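PDB 5J78: acetaldehyde dehydrogenase (Acetylating) from Geobacillus thermoglucosidasius, which probably catalyses the reversible NAD-dependent conversion of acetaldehyde and coenzyme A to acetyl-CoA, the acetylating aldehyde dehydrogenase reaction. Local coordinates for residues Lys44-Ile49 with Gly188-Leu193; Met53-Ile58 with Ala154-Asn159; Trp125-Pro130 with Lys464-Gly469; Val131-Gly136 with Ala160-Pro165; Ser438-Cys443 with Asp453-Thr458. All blocks are in the same frame, centred on the assembly; numbering follows the deposited sequence. Where two conformers were deposited one is given.

Contact 1 (Lys44-Ile49 with Gly188-Leu193); sequences KAAQKI and GAPKGL
Ala46 of helix 28-51 presses its methyl against the type II turn that runs from Pro190 to Leu193, and here the two segments fit most closely. The CB of Ala46 lies 3.4 Å from Lys191 O and 3.8 Å from Leu193 N, so the methyl is set against backbone atoms of the turn. Leu193 holds CG anti to its own N (chi1 -169°), which brings CD1 to 4.0 Å from Ala46 CB. The ring of Pro190 closes in as well, its CG 3.4 Å from Ala46 O. Gly192 completes the turn at positive phi (90°), where any CB would jam against the carbonyl of Lys191. On the buried flank of the helix, Gln47 gives NE2 to Glu51 and Arg158 O.

The outer side is looser. One helical turn on, the exposed Ile49 slides past Pro190 in the opposite direction, with CD1 4.0 Å from Pro190 CB. Lys191 turns away from the helix and pairs in a salt bridge with Glu185 of helix 170-186.

The side chains that meet are apolar, and the two segments share no hydrogen bond. The turn owes its polar ties to other parts of the fold, Gln181 binding Pro190 O and the backbone of Ile161 joining Leu193, so helix and turn are held to each other by van der Waals packing.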
# COMPACT_ATOMS: atom_id res chain seq x y z
N LYS A 44 6.98 -28.14 2.62
CA LYS A 44 8.36 -28.00 3.10
C LYS A 44 8.92 -29.35 3.55
O LYS A 44 10.01 -29.75 3.13
CB LYS A 44 8.42 -26.99 4.24
CG LYS A 44 9.86 -26.62 4.68
CD LYS A 44 9.86 -25.82 5.98
CE LYS A 44 11.26 -25.61 6.56
NZ LYS A 44 12.18 -25.05 5.53
N ALA A 45 8.17 -30.05 4.39
CA ALA A 45 8.64 -31.33 4.90
C ALA A 45 8.77 -32.36 3.79
O ALA A 45 9.70 -33.17 3.79
CB ALA A 45 7.71 -31.85 6.02
N ALA A 46 7.84 -32.33 2.83
CA ALA A 46 7.84 -33.31 1.75
C ALA A 46 9.05 -33.12 0.85
O ALA A 46 9.71 -34.09 0.46
CB ALA A 46 6.57 -33.19 0.95
N GLN A 47 9.34 -31.87 0.51
CA GLN A 47 10.46 -31.57 -0.37
C GLN A 47 11.79 -32.01 0.23
O GLN A 47 12.68 -32.48 -0.48
CB GLN A 47 10.50 -30.07 -0.70
CG GLN A 47 11.48 -29.70 -1.81
CD GLN A 47 12.93 -29.59 -1.33
OE1 GLN A 47 13.19 -29.23 -0.19
NE2 GLN A 47 13.87 -29.90 -2.22
N LYS A 48 11.94 -31.85 1.54
CA LYS A 48 13.16 -32.29 2.21
C LYS A 48 13.36 -33.80 2.03
O LYS A 48 14.47 -34.27 1.82
CB LYS A 48 13.12 -31.94 3.70
CG LYS A 48 14.17 -30.93 4.12
CD LYS A 48 13.56 -29.60 4.49
CE LYS A 48 14.54 -28.45 4.24
NZ LYS A 48 13.84 -27.14 4.18
N ILE A 49 12.26 -34.54 2.12
CA ILE A 49 12.32 -35.97 1.91
C ILE A 49 12.62 -36.25 0.45
O ILE A 49 13.44 -37.10 0.12
CB ILE A 49 11.00 -36.66 2.31
CG1 ILE A 49 10.75 -36.47 3.81
CG2 ILE A 49 11.02 -38.15 1.95
CD1 ILE A 49 9.37 -36.90 4.28
N GLY A 188 6.47 -43.93 -4.35
CA GLY A 188 7.36 -43.64 -3.24
C GLY A 188 7.43 -42.20 -2.74
O GLY A 188 8.08 -41.91 -1.72
N ALA A 189 6.77 -41.29 -3.43
CA ALA A 189 6.84 -39.88 -3.04
C ALA A 189 6.21 -39.69 -1.65
O ALA A 189 5.33 -40.47 -1.25
CB ALA A 189 6.16 -39.00 -4.07
N PRO A 190 6.66 -38.67 -0.90
CA PRO A 190 6.04 -38.31 0.39
C PRO A 190 4.67 -37.62 0.24
O PRO A 190 4.41 -36.94 -0.76
CB PRO A 190 7.05 -37.34 0.99
CG PRO A 190 7.68 -36.71 -0.20
CD PRO A 190 7.83 -37.82 -1.18
N LYS A 191 3.82 -37.77 1.25
CA LYS A 191 2.58 -37.01 1.31
C LYS A 191 2.86 -35.50 1.30
O LYS A 191 3.84 -35.05 1.89
CB LYS A 191 1.77 -37.35 2.56
CG LYS A 191 1.13 -38.72 2.50
CD LYS A 191 0.47 -39.09 3.83
CE LYS A 191 -0.06 -40.52 3.80
NZ LYS A 191 -0.97 -40.77 2.63
N GLY A 192 1.98 -34.73 0.65
CA GLY A 192 2.02 -33.28 0.74
C GLY A 192 2.89 -32.61 -0.30
O GLY A 192 3.02 -31.39 -0.31
N LEU A 193 3.47 -33.40 -1.20
CA LEU A 193 4.39 -32.89 -2.21
C LEU A 193 3.72 -31.97 -3.22
O LEU A 193 4.30 -30.95 -3.63
CB LEU A 193 5.02 -34.06 -2.95
CG LEU A 193 6.19 -33.69 -3.84
CD1 LEU A 193 7.39 -33.23 -3.01
CD2 LEU A 193 6.56 -34.86 -4.71

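Contact 2 (Met53-Ile58 with Ala154-Asn159); sequences MTQSEI and AVKARN
The amide of Gln55 has Lys156 NZ off one face, 3.5 Å from NE2, and the guanidinium of Arg158 reaches residues 53-58 through water. The two nitrogens of Gln55 and Lys156 are both donors and do not bond. Lys156 NZ forms a salt bridge with Asp59, to which Gln55 NE2 also gives a weak bond, and Gln55 OE1 accepts from the backbone N of Thr112. The lysine chain, bent at chi2 (70°), crosses Gln55 at about a right angle. At the guanidinium, NE gives its hydrogen to water 1, 2.7 Å away, which in turn reaches Met53 O; Arg158 NH2 binds Glu51 O and NH1 binds Thr112 O.

Ile58 carries the apolar part. Its CG2 approaches the last carbonyls of helix 143-156, 3.7 Å from Lys156 O and 3.8 Å from Val155 O, while CD1 touches Arg158 CG at 3.8 Å, on the aliphatic start of that side chain.

Two helix ends thus meet. Helix 55-84 opens with a capping box: Glu57 N binds Thr54 OG1 at 3.1 Å, and Thr54 N returns the bond to Glu57 OE1. Helix 143-156 closes with a Schellman motif at Arg158, whose positive phi (79°) turns the chain out; Asn159 gives both its N and ND2 to Ala154 O. This turn leads from the helix into strand 160-165, the second half of a beta-alpha-beta crossover, and the capped start of helix 55-84 packs upon it.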
# COMPACT_ATOMS: atom_id res chain seq x y z
N MET A 53 16.36 -38.30 -2.29
CA MET A 53 16.28 -39.48 -3.17
C MET A 53 17.29 -39.50 -4.31
O MET A 53 17.82 -38.47 -4.72
CB MET A 53 14.87 -39.59 -3.76
CG MET A 53 13.79 -39.73 -2.73
SD MET A 53 12.17 -39.94 -3.50
CE MET A 53 11.16 -40.13 -2.05
N THR A 54 17.56 -40.70 -4.82
CA THR A 54 18.37 -40.88 -6.03
C THR A 54 17.65 -40.47 -7.30
O THR A 54 16.41 -40.38 -7.34
CB THR A 54 18.80 -42.34 -6.22
OG1 THR A 54 17.63 -43.13 -6.46
CG2 THR A 54 19.55 -42.89 -5.00
N GLN A 55 18.43 -40.25 -8.36
CA GLN A 55 17.90 -39.92 -9.66
C GLN A 55 16.87 -40.97 -10.09
O GLN A 55 15.79 -40.63 -10.58
CB GLN A 55 19.03 -39.83 -10.68
CG GLN A 55 18.61 -39.32 -12.05
CD GLN A 55 18.16 -37.87 -12.02
OE1 GLN A 55 18.99 -36.95 -12.01
NE2 GLN A 55 16.85 -37.65 -12.00
N SER A 56 17.19 -42.23 -9.87
CA SER A 56 16.31 -43.31 -10.31
C SER A 56 15.00 -43.31 -9.50
O SER A 56 13.94 -43.62 -10.05
CB SER A 56 17.01 -44.67 -10.19
OG SER A 56 16.16 -45.65 -9.63
N GLU A 57 15.07 -42.94 -8.23
CA GLU A 57 13.88 -42.88 -7.39
C GLU A 57 13.00 -41.72 -7.82
O GLU A 57 11.78 -41.85 -7.93
CB GLU A 57 14.26 -42.76 -5.92
CG GLU A 57 14.86 -44.02 -5.34
CD GLU A 57 15.53 -43.80 -3.98
OE1 GLU A 57 15.97 -42.68 -3.69
OE2 GLU A 57 15.61 -44.77 -3.20
N ILE A 58 13.64 -40.58 -8.10
CA ILE A 58 12.94 -39.43 -8.68
C ILE A 58 12.32 -39.81 -10.01
O ILE A 58 11.14 -39.53 -10.25
CB ILE A 58 13.89 -38.20 -8.88
CG1 ILE A 58 14.41 -37.70 -7.52
CG2 ILE A 58 13.21 -37.07 -9.67
CD1 ILE A 58 13.39 -37.00 -6.65
N ALA A 154 8.21 -29.77 -11.98
CA ALA A 154 8.56 -29.41 -10.61
C ALA A 154 9.14 -30.59 -9.86
O ALA A 154 10.14 -30.45 -9.14
CB ALA A 154 7.34 -28.87 -9.85
N VAL A 155 8.53 -31.76 -9.99
CA VAL A 155 8.97 -32.92 -9.21
C VAL A 155 10.28 -33.49 -9.78
O VAL A 155 11.15 -33.89 -9.03
CB VAL A 155 7.88 -34.01 -9.16
CG1 VAL A 155 8.40 -35.31 -8.50
CG2 VAL A 155 6.67 -33.50 -8.40
N LYS A 156 10.42 -33.48 -11.09
CA LYS A 156 11.65 -33.95 -11.73
C LYS A 156 12.86 -33.14 -11.24
O LYS A 156 13.95 -33.69 -11.09
CB LYS A 156 11.50 -33.87 -13.25
CG LYS A 156 12.76 -34.14 -14.07
CD LYS A 156 13.22 -35.58 -14.02
CE LYS A 156 14.66 -35.69 -14.54
NZ LYS A 156 15.08 -37.07 -14.91
N ALA A 157 12.67 -31.85 -10.96
CA ALA A 157 13.76 -31.00 -10.43
C ALA A 157 13.85 -31.06 -8.90
O ALA A 157 14.67 -30.33 -8.29
CB ALA A 157 13.58 -29.57 -10.91
N ARG A 158 13.00 -31.89 -8.32
CA ARG A 158 13.03 -32.27 -6.89
C ARG A 158 12.42 -31.21 -5.97
O ARG A 158 12.83 -31.05 -4.83
CB ARG A 158 14.46 -32.60 -6.45
CG ARG A 158 15.11 -33.71 -7.27
CD ARG A 158 16.61 -33.54 -7.39
NE ARG A 158 17.27 -33.84 -6.14
CZ ARG A 158 18.40 -33.28 -5.72
NH1 ARG A 158 19.03 -32.38 -6.46
NH2 ARG A 158 18.91 -33.63 -4.56
N ASN A 159 11.40 -30.54 -6.48
CA ASN A 159 10.63 -29.57 -5.73
C ASN A 159 9.28 -30.10 -5.26
O ASN A 159 8.77 -31.08 -5.80
CB ASN A 159 10.39 -28.33 -6.60
CG ASN A 159 11.68 -27.80 -7.18
OD1 ASN A 159 12.52 -27.26 -6.45
ND2 ASN A 159 11.86 -28.00 -8.47
O HOH W 1 16.39 -36.22 -5.23

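Contact 3 (Trp125-Pro130 with Lys464-Gly469); sequences WEIAQP and KRVAFG
An antiparallel ladder joins strands 124-138 and 461-468, Trp125 facing Val466 and Ile127 facing Lys464 as hydrogen-bonded pairs, with the non-hydrogen-bonded pair Glu126 and Arg465 between them. Val466 N binds Trp125 O at 2.8 Å, and the straightest bond, Ile127 N to Lys464 O, bends only to 172°. On the face bearing Trp125, Ile127, Lys464 and Val466, Phe468 turns its edge to the indole: centroids are 5.5 Å apart with planes at 65°, an edge-to-face pair in which CE1 lies over the indole near its rim. Val466 CG1 meets Trp125 CE3, while CG2 is pushed tightly against Ile127 CD1, 3.5 Å away.

Such a projecting strand arm serves oligomerisation in aldehyde dehydrogenases. Here residues Arg465 to Phe468 add a parallel strand of the second subunit to the sheet, and Arg465 forms a salt bridge with Asp453 of that subunit.

The Lys464 chain kinks at chi3 (-58°), laying CE 3.7 Å from Ile127 CG2 and bringing NZ within a weak 3.3 Å bond of Gln129 OE1; water 3 also links the two. NZ further binds Lys413 O and Ile411 O of the second subunit. A methionine in its place would probably leave those two carbonyls without their donor and Gln129 without this link. On the opposite face, water 2 bridges Glu126 OE2 to Arg465 NE.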
# COMPACT_ATOMS: atom_id res chain seq x y z
N TRP A 125 32.73 -28.37 -10.91
CA TRP A 125 31.60 -29.30 -10.86
C TRP A 125 30.31 -28.49 -10.77
O TRP A 125 30.24 -27.50 -10.02
CB TRP A 125 31.66 -30.24 -9.64
CG TRP A 125 32.93 -30.92 -9.41
CD1 TRP A 125 33.92 -31.19 -10.32
CD2 TRP A 125 33.39 -31.45 -8.15
NE1 TRP A 125 34.95 -31.84 -9.71
CE2 TRP A 125 34.66 -32.01 -8.38
CE3 TRP A 125 32.85 -31.49 -6.86
CZ2 TRP A 125 35.40 -32.62 -7.37
CZ3 TRP A 125 33.59 -32.10 -5.85
CH2 TRP A 125 34.85 -32.65 -6.11
N GLU A 126 29.29 -28.91 -11.51
CA GLU A 126 27.95 -28.35 -11.39
C GLU A 126 27.06 -29.26 -10.58
O GLU A 126 26.95 -30.46 -10.87
CB GLU A 126 27.33 -28.12 -12.75
CG GLU A 126 28.09 -27.22 -13.68
CD GLU A 126 27.31 -26.99 -14.99
OE1 GLU A 126 26.29 -27.68 -15.20
OE2 GLU A 126 27.71 -26.12 -15.78
N ILE A 127 26.43 -28.69 -9.55
CA ILE A 127 25.51 -29.42 -8.69
C ILE A 127 24.10 -28.88 -8.95
O ILE A 127 23.89 -27.67 -8.95
CB ILE A 127 25.84 -29.26 -7.21
CG1 ILE A 127 27.26 -29.73 -6.90
CG2 ILE A 127 24.86 -30.03 -6.35
CD1 ILE A 127 27.74 -29.23 -5.54
N ALA A 128 23.15 -29.78 -9.19
CA ALA A 128 21.75 -29.39 -9.33
C ALA A 128 21.16 -29.13 -7.95
O ALA A 128 21.26 -29.97 -7.05
CB ALA A 128 20.95 -30.45 -10.06
N GLN A 129 20.57 -27.95 -7.79
CA GLN A 129 19.98 -27.54 -6.52
C GLN A 129 18.50 -27.16 -6.68
O GLN A 129 18.20 -26.15 -7.31
CB GLN A 129 20.75 -26.36 -5.93
CG GLN A 129 20.22 -25.88 -4.59
CD GLN A 129 20.35 -26.98 -3.52
OE1 GLN A 129 21.41 -27.59 -3.34
NE2 GLN A 129 19.25 -27.25 -2.83
N PRO A 130 17.59 -27.93 -6.07
CA PRO A 130 16.16 -27.60 -6.17
C PRO A 130 15.83 -26.21 -5.61
O PRO A 130 16.40 -25.82 -4.61
CB PRO A 130 15.48 -28.67 -5.31
CG PRO A 130 16.45 -29.74 -5.18
CD PRO A 130 17.81 -29.10 -5.20
N LYS A 464 24.68 -24.85 -8.61
CA LYS A 464 25.79 -24.52 -7.73
C LYS A 464 27.09 -24.95 -8.39
O LYS A 464 27.16 -26.04 -8.98
CB LYS A 464 25.63 -25.20 -6.37
CG LYS A 464 24.28 -24.94 -5.68
CD LYS A 464 24.23 -25.52 -4.27
CE LYS A 464 24.50 -27.03 -4.23
NZ LYS A 464 24.63 -27.53 -2.83
N ARG A 465 28.12 -24.12 -8.31
CA ARG A 465 29.39 -24.44 -8.97
C ARG A 465 30.52 -24.61 -7.95
O ARG A 465 30.85 -23.69 -7.20
CB ARG A 465 29.72 -23.36 -10.00
CG ARG A 465 28.64 -23.29 -11.09
CD ARG A 465 28.73 -22.05 -11.93
NE ARG A 465 27.91 -22.15 -13.15
CZ ARG A 465 26.67 -21.67 -13.27
NH1 ARG A 465 26.07 -21.06 -12.25
NH2 ARG A 465 26.02 -21.81 -14.42
N VAL A 466 31.05 -25.83 -7.89
CA VAL A 466 32.23 -26.13 -7.10
C VAL A 466 33.46 -25.84 -7.96
O VAL A 466 33.69 -26.53 -8.95
CB VAL A 466 32.25 -27.59 -6.65
CG1 VAL A 466 33.47 -27.86 -5.75
CG2 VAL A 466 30.93 -27.95 -5.93
N ALA A 467 34.24 -24.83 -7.59
CA ALA A 467 35.27 -24.32 -8.49
C ALA A 467 36.61 -24.18 -7.81
O ALA A 467 36.71 -23.57 -6.75
CB ALA A 467 34.83 -22.97 -9.08
N PHE A 468 37.64 -24.74 -8.44
CA PHE A 468 38.94 -24.86 -7.79
C PHE A 468 39.82 -23.69 -8.18
O PHE A 468 39.73 -23.16 -9.29
CB PHE A 468 39.64 -26.17 -8.17
CG PHE A 468 39.00 -27.40 -7.59
CD1 PHE A 468 37.77 -27.87 -8.07
CD2 PHE A 468 39.66 -28.13 -6.60
CE1 PHE A 468 37.19 -29.02 -7.54
CE2 PHE A 468 39.09 -29.30 -6.07
CZ PHE A 468 37.85 -29.74 -6.55
N GLY A 469 40.70 -23.29 -7.29
CA GLY A 469 41.73 -22.31 -7.63
C GLY A 469 42.56 -22.73 -8.84
O GLY A 469 43.15 -23.80 -8.85
O HOH W 2 29.09 -24.03 -15.10
O HOH W 3 22.07 -27.18 -0.87

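Contact 4 (Val131-Gly136 with Ala160-Pro165); sequences VGIVAG and AIVFSP
Val134 O takes the shortest bond of the ladder, from Val162 N at 2.8 Å and nearly straight on the carbonyl, and Ile161 CA leans on the same oxygen at 3.3 Å in a CA-H...O contact. Four more backbone bonds continue the parallel register: Ala160 N to Gly132 O, Val134 N to Ala160 O, Gly136 N to Val162 O and Ser164 N to Gly136 O. The donors to Ala160 O, Val162 O and Gly136 O stand about 30° off the carbonyl planes.

The two strands, whose axes diverge by 23°, are the neighbouring strands of a beta-alpha-beta crossover through helix 143-156. It belongs to the mixed sheet of what is probably the Rossmann-like cofactor-binding domain. The face carrying Ile133, Ala135, Ala160 and Val162 is overlaid by Leu40 of helix 28-51 and Leu208 of helix 202-210; across it Ile133 CG2 meets Val162 CG2 at 4.2 Å.

On the other face Ile161 is central. Its CG1 lies anti to the backbone N (chi1 -179°), 3.8 Å over one face of the Phe163 ring and toward the rim, and CD1 beyond it lies 3.9 Å from Val134 CG1. Replacing it with glycine would probably take the cover from that part of the ring and leave Val134 CG1 without its neighbour. The edge of the same ring meets Gly136 O, 3.5 Å from CD1. Gly136 fits because a CB there would collide with Phe163 CD1 and crowd Ile161 CD1.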
# COMPACT_ATOMS: atom_id res chain seq x y z
N VAL A 131 14.89 -25.50 -6.23
CA VAL A 131 14.50 -24.19 -5.75
C VAL A 131 13.70 -24.27 -4.47
O VAL A 131 13.65 -23.29 -3.72
CB VAL A 131 13.68 -23.41 -6.78
CG1 VAL A 131 14.54 -23.08 -7.97
CG2 VAL A 131 12.41 -24.18 -7.19
N GLY A 132 13.08 -25.42 -4.23
CA GLY A 132 12.35 -25.66 -3.00
C GLY A 132 10.85 -25.88 -3.19
O GLY A 132 10.40 -26.99 -3.50
N ILE A 133 10.07 -24.83 -2.94
CA ILE A 133 8.61 -24.90 -3.10
C ILE A 133 8.18 -23.94 -4.19
O ILE A 133 8.45 -22.73 -4.11
CB ILE A 133 7.87 -24.53 -1.80
CG1 ILE A 133 8.34 -25.40 -0.65
CG2 ILE A 133 6.33 -24.64 -2.00
CD1 ILE A 133 7.74 -25.02 0.69
N VAL A 134 7.51 -24.49 -5.19
CA VAL A 134 6.99 -23.71 -6.31
C VAL A 134 5.51 -23.42 -6.08
O VAL A 134 4.75 -24.29 -5.65
CB VAL A 134 7.15 -24.44 -7.67
CG1 VAL A 134 6.61 -23.57 -8.85
CG2 VAL A 134 8.61 -24.81 -7.89
N ALA A 135 5.14 -22.16 -6.34
CA ALA A 135 3.74 -21.74 -6.37
C ALA A 135 3.28 -21.72 -7.84
O ALA A 135 3.79 -20.96 -8.65
CB ALA A 135 3.58 -20.39 -5.73
N GLY A 136 2.34 -22.58 -8.17
CA GLY A 136 1.91 -22.74 -9.56
C GLY A 136 0.54 -22.13 -9.82
O GLY A 136 -0.47 -22.68 -9.39
N ALA A 160 8.70 -29.42 -4.27
CA ALA A 160 7.27 -29.52 -3.96
C ALA A 160 6.56 -28.44 -4.77
O ALA A 160 7.20 -27.49 -5.21
CB ALA A 160 6.99 -29.35 -2.46
N ILE A 161 5.26 -28.57 -4.99
CA ILE A 161 4.52 -27.54 -5.72
C ILE A 161 3.13 -27.39 -5.12
O ILE A 161 2.47 -28.39 -4.79
CB ILE A 161 4.44 -27.84 -7.24
CG1 ILE A 161 3.67 -26.72 -7.96
CG2 ILE A 161 3.79 -29.19 -7.52
CD1 ILE A 161 4.09 -26.55 -9.40
N VAL A 162 2.72 -26.13 -4.95
CA VAL A 162 1.38 -25.77 -4.47
C VAL A 162 0.65 -25.01 -5.57
O VAL A 162 1.10 -23.94 -5.98
CB VAL A 162 1.40 -24.89 -3.19
CG1 VAL A 162 -0.01 -24.60 -2.71
CG2 VAL A 162 2.19 -25.56 -2.08
N PHE A 163 -0.48 -25.56 -6.02
CA PHE A 163 -1.27 -24.95 -7.10
C PHE A 163 -2.35 -23.99 -6.65
O PHE A 163 -2.96 -24.17 -5.60
CB PHE A 163 -1.91 -26.05 -7.94
CG PHE A 163 -0.93 -26.80 -8.76
CD1 PHE A 163 -0.28 -26.18 -9.80
CD2 PHE A 163 -0.63 -28.12 -8.46
CE1 PHE A 163 0.65 -26.86 -10.55
CE2 PHE A 163 0.30 -28.81 -9.21
CZ PHE A 163 0.93 -28.18 -10.26
N SER A 164 -2.57 -22.97 -7.47
CA SER A 164 -3.64 -21.99 -7.27
C SER A 164 -4.50 -21.91 -8.55
O SER A 164 -4.06 -21.33 -9.55
CB SER A 164 -3.07 -20.62 -6.90
OG SER A 164 -4.09 -19.68 -6.60
N PRO A 165 -5.73 -22.48 -8.52
CA PRO A 165 -6.66 -22.39 -9.65
C PRO A 165 -7.33 -21.05 -9.81
O PRO A 165 -7.58 -20.33 -8.84
CB PRO A 165 -7.75 -23.42 -9.33
CG PRO A 165 -7.31 -24.14 -8.13
CD PRO A 165 -6.32 -23.26 -7.42

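Contact 5 (Ser438-Cys443 with Asp453-Thr458); sequences SLTLGC and DNVTVT
An ST turn at Ser438 and a single backbone bridge between Leu441 and Asn454 bring together two stretches of the long loop that leads from helix 424-428 to strand 461-468. Ser438 holds OG anti to its own N (chi1 177°), where it accepts the N-H of Thr440 at 3.0 Å in a nearly straight bond and sits 2.7 Å from Val455 O across the contact. Val455 N answers with a bond to Thr440 O, close to straight on the carbonyl, and Gly442 N binds Asp453 O at 3.0 Å. A side chain on Gly442 would be tight against that same oxygen.

Apolar atoms fill in around the bridge. Thr440 CG2 meets Val455 CG2 at 3.7 Å, its hydroxyl directed instead to Thr220 OG1. Ser438 CB packs on Asn454 CB, 3.6 Å apart. Leu441 lies alongside Asn454, pointing the same way, with CG 3.7 Å from OD1; the amide there is fixed by other partners, OD1 by Arg417 and ND2 by Lys436 O and Gly428 O.

The Asp453 carboxylate turns away from the bridge, OD2 to His459 and OD1 to a salt bridge with Arg465 of the second subunit. The chemistry implies a loop fastened across by two backbone bonds, with the Ser438 hydroxyl fixing the turn beside them, in a mostly buried setting, and with Asp453 shared between His459 and Arg465 of the second subunit. Both Asn454 and Asp453 are therefore held through partners outside the two segments, which is likely to limit how far either can turn.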
# COMPACT_ATOMS: atom_id res chain seq x y z
N SER A 438 5.95 -27.19 -23.49
CA SER A 438 5.61 -26.37 -22.33
C SER A 438 4.23 -25.75 -22.50
O SER A 438 3.79 -25.49 -23.63
CB SER A 438 6.66 -25.26 -22.13
OG SER A 438 6.35 -24.39 -21.05
N LEU A 439 3.56 -25.50 -21.38
CA LEU A 439 2.35 -24.68 -21.37
C LEU A 439 2.55 -23.37 -20.61
O LEU A 439 1.58 -22.71 -20.21
CB LEU A 439 1.18 -25.51 -20.77
CG LEU A 439 0.83 -26.70 -21.66
CD1 LEU A 439 -0.19 -27.66 -21.04
CD2 LEU A 439 0.33 -26.22 -23.00
N THR A 440 3.80 -22.98 -20.41
CA THR A 440 4.14 -21.70 -19.80
C THR A 440 5.16 -21.06 -20.70
O THR A 440 6.36 -21.37 -20.64
CB THR A 440 4.68 -21.87 -18.39
OG1 THR A 440 3.63 -22.36 -17.55
CG2 THR A 440 5.22 -20.52 -17.82
N LEU A 441 4.66 -20.18 -21.55
CA LEU A 441 5.46 -19.61 -22.62
C LEU A 441 5.88 -18.20 -22.22
O LEU A 441 5.07 -17.29 -22.17
CB LEU A 441 4.66 -19.60 -23.93
CG LEU A 441 4.73 -20.86 -24.79
CD1 LEU A 441 4.50 -22.09 -23.96
CD2 LEU A 441 3.74 -20.83 -25.98
N GLY A 442 7.15 -18.04 -21.87
CA GLY A 442 7.63 -16.74 -21.43
C GLY A 442 7.76 -15.79 -22.60
O GLY A 442 8.16 -16.19 -23.69
N CYS A 443 7.41 -14.52 -22.39
CA CYS A 443 7.42 -13.54 -23.48
C CYS A 443 8.57 -12.55 -23.39
O CYS A 443 8.55 -11.49 -24.02
CB CYS A 443 6.09 -12.79 -23.51
SG CYS A 443 4.71 -13.91 -24.01
N ASP A 453 11.94 -18.13 -22.92
CA ASP A 453 11.91 -19.58 -23.07
C ASP A 453 10.54 -20.17 -22.85
O ASP A 453 9.72 -19.61 -22.11
CB ASP A 453 12.84 -20.25 -22.06
CG ASP A 453 14.29 -19.87 -22.24
OD1 ASP A 453 14.65 -19.25 -23.27
OD2 ASP A 453 15.07 -20.23 -21.32
N ASN A 454 10.32 -21.32 -23.46
CA ASN A 454 9.31 -22.26 -22.99
C ASN A 454 9.86 -22.79 -21.67
O ASN A 454 10.93 -23.40 -21.63
CB ASN A 454 9.07 -23.39 -24.01
CG ASN A 454 8.24 -22.96 -25.20
OD1 ASN A 454 8.24 -21.79 -25.58
ND2 ASN A 454 7.50 -23.90 -25.80
N VAL A 455 9.14 -22.53 -20.59
CA VAL A 455 9.56 -22.92 -19.26
C VAL A 455 9.51 -24.43 -19.13
O VAL A 455 8.55 -25.07 -19.56
CB VAL A 455 8.68 -22.27 -18.18
CG1 VAL A 455 9.02 -22.81 -16.78
CG2 VAL A 455 8.84 -20.75 -18.23
N THR A 456 10.54 -24.99 -18.50
CA THR A 456 10.71 -26.43 -18.43
C THR A 456 11.54 -26.76 -17.17
O THR A 456 11.73 -25.89 -16.30
CB THR A 456 11.34 -27.00 -19.75
OG1 THR A 456 11.48 -28.42 -19.67
CG2 THR A 456 12.70 -26.38 -20.05
N VAL A 457 11.98 -28.00 -17.03
CA VAL A 457 12.61 -28.45 -15.76
C VAL A 457 13.90 -27.67 -15.36
O VAL A 457 14.19 -27.49 -14.17
CB VAL A 457 12.94 -29.96 -15.84
CG1 VAL A 457 14.01 -30.25 -16.89
CG2 VAL A 457 13.35 -30.50 -14.49
N THR A 458 14.65 -27.17 -16.34
CA THR A 458 15.89 -26.47 -16.07
C THR A 458 15.62 -25.10 -15.44
O THR A 458 16.54 -24.48 -14.90
CB THR A 458 16.73 -26.33 -17.33
OG1 THR A 458 15.97 -25.67 -18.36
CG2 THR A 458 17.13 -27.71 -17.82

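From the N terminus, helix 28-51 enters contact 1, which is closed only by the loop after helix 170-186. Contacts 2 and 4 both lie within that span. Contact 2 ties the start of helix 55-84 to the end of helix 143-156, and contact 4 pairs the strands flanking that helix, so the two cross. Contact 3 begins just before contact 4 on the same strand but closes near the C terminus, on strand 461-468; it crosses contacts 1 and 2 and encloses contacts 4 and 5. Contact 5 joins two stretches of the loop before that strand. Together they bind helices, sheet and interface arm.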